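Extracellular solute-binding protein (Conexibacter woesei, PDB 4P98) probably binds a small solute, perhaps a nucleoside as in PnrA-like relatives, outside the cell membrane and delivers it to an ABC transporter. Local coordinates at residues T159-I163 / L205-D209. Numbering follows the deposited sequence.
Sequences THKGI and LVATD
His160 and Thr208 join a helix to the turn just after a central strand in one Rossmann-like α/β lobe of this periplasmic-binding-protein fold, where helix 154-170 packs on the parallel sheet holding strand 205-207. NE2 of His160 meets OG1 of Thr208 at 2.8 Å, at the ring edge and near its plane; the bond is somewhat bent (146°), and either atom could be the donor. Histidine suits the place because its two nitrogens serve two partners: ND1 bonds to Glu178 OE1, so the ring is gripped through both nitrogens, which should restrict its turning. With a leucine here, Thr208 OG1 and Glu178 OE1 would probably both lose their imidazole partner. Thr208 is equally two-sided. Its chi1 of 61° sets OG1 between the backbone N and carbonyl carbon, while CG2 turns to the helix and meets CG2 of Thr159 at 3.8 Å. Thr159 turns its hydroxyl back to Phe155 O within the helix and presents this methyl to Thr208. Branched, apolar Ile163 and Val206 suit the buried helix-sheet interface: Ile163, extended along CG1, brings CD1 tip to tip with Val206 CG1 on the strand at 4.0 Å and, just beyond the strand, presses it tightly on Thr208 CG2 at 3.4 Å.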
loop_
_atom_site.group_PDB
_atom_site.type_symbol
_atom_site.label_atom_id
_atom_site.label_comp_id
_atom_site.label_asym_id
_atom_site.label_seq_id
_atom_site.Cartn_x
_atom_site.Cartn_y
_atom_site.Cartn_z
ATOM N N THR A 159 -1.970 6.940 9.634
ATOM C CA THR A 159 -1.205 7.236 8.432
ATOM C C THR A 159 -0.667 8.666 8.494
ATOM O O THR A 159 0.512 8.911 8.204
ATOM C CB THR A 159 -2.050 7.054 7.152
ATOM O OG1 THR A 159 -2.567 5.705 7.084
ATOM C CG2 THR A 159 -1.211 7.317 5.915
ATOM N N HIS A 160 -1.538 9.600 8.866
ATOM C CA HIS A 160 -1.172 11.015 8.965
ATOM C C HIS A 160 -0.193 11.325 10.087
ATOM O O HIS A 160 0.670 12.204 9.932
ATOM C CB HIS A 160 -2.416 11.878 9.094
ATOM C CG HIS A 160 -3.108 12.088 7.790
ATOM N ND1 HIS A 160 -3.219 13.326 7.199
ATOM C CD2 HIS A 160 -3.680 11.212 6.935
ATOM C CE1 HIS A 160 -3.853 13.206 6.046
ATOM N NE2 HIS A 160 -4.139 11.933 5.859
ATOM N N LYS A 161 -0.332 10.633 11.213
ATOM C CA LYS A 161 0.650 10.743 12.297
ATOM C C LYS A 161 2.025 10.283 11.788
ATOM O O LYS A 161 3.049 10.891 12.114
ATOM C CB LYS A 161 0.189 9.944 13.524
ATOM C CG LYS A 161 0.894 10.306 14.816
ATOM C CD LYS A 161 0.196 9.706 16.027
ATOM C CE LYS A 161 0.879 10.114 17.322
ATOM N NZ LYS A 161 0.297 9.386 18.483
ATOM N N GLY A 162 2.035 9.232 10.970
ATOM C CA GLY A 162 3.242 8.757 10.296
ATOM C C GLY A 162 3.893 9.784 9.389
ATOM O O GLY A 162 5.110 9.998 9.452
ATOM N N ILE A 163 3.087 10.441 8.556
ATOM C CA ILE A 163 3.602 11.468 7.650
ATOM C C ILE A 163 4.323 12.550 8.425
ATOM O O ILE A 163 5.441 12.948 8.066
ATOM C CB ILE A 163 2.481 12.143 6.818
ATOM C CG1 ILE A 163 1.868 11.137 5.849
ATOM C CG2 ILE A 163 3.044 13.342 6.038
ATOM C CD1 ILE A 163 0.679 11.682 5.085
ATOM N N LEU A 205 2.193 18.471 -2.158
ATOM C CA LEU A 205 0.904 17.944 -1.717
ATOM C C LEU A 205 0.971 16.434 -1.595
ATOM O O LEU A 205 1.278 15.747 -2.558
ATOM C CB LEU A 205 -0.204 18.364 -2.687
ATOM C CG LEU A 205 -0.575 19.851 -2.598
ATOM C CD1 LEU A 205 -1.362 20.348 -3.815
ATOM C CD2 LEU A 205 -1.315 20.161 -1.309
ATOM N N VAL A 206 0.661 15.925 -0.406
ATOM C CA VAL A 206 0.708 14.494 -0.136
ATOM C C VAL A 206 -0.708 13.933 -0.027
ATOM O O VAL A 206 -1.495 14.424 0.754
ATOM C CB VAL A 206 1.449 14.207 1.184
ATOM C CG1 VAL A 206 1.640 12.709 1.370
ATOM C CG2 VAL A 206 2.788 14.926 1.202
ATOM N N ALA A 207 -0.994 12.900 -0.810
ATOM C CA ALA A 207 -2.280 12.199 -0.792
ATOM C C ALA A 207 -2.204 10.931 0.047
ATOM O O ALA A 207 -1.309 10.100 -0.157
ATOM C CB ALA A 207 -2.681 11.822 -2.206
ATOM N N THR A 208 -3.161 10.755 0.952
ATOM C CA THR A 208 -3.308 9.468 1.648
ATOM C C THR A 208 -4.536 8.684 1.216
ATOM O O THR A 208 -4.670 7.504 1.553
ATOM C CB THR A 208 -3.347 9.640 3.162
ATOM O OG1 THR A 208 -4.468 10.438 3.532
ATOM C CG2 THR A 208 -2.066 10.291 3.636
ATOM N N ASP A 209 -5.447 9.328 0.496
ATOM C CA ASP A 209 -6.547 8.612 -0.108
ATOM C C ASP A 209 -6.216 8.434 -1.605
ATOM O O ASP A 209 -5.067 8.171 -1.941
ATOM C CB ASP A 209 -7.875 9.340 0.150
ATOM C CG ASP A 209 -9.083 8.446 -0.106
ATOM O OD1 ASP A 209 -9.262 7.456 0.620
ATOM O OD2 ASP A 209 -9.840 8.712 -1.054
#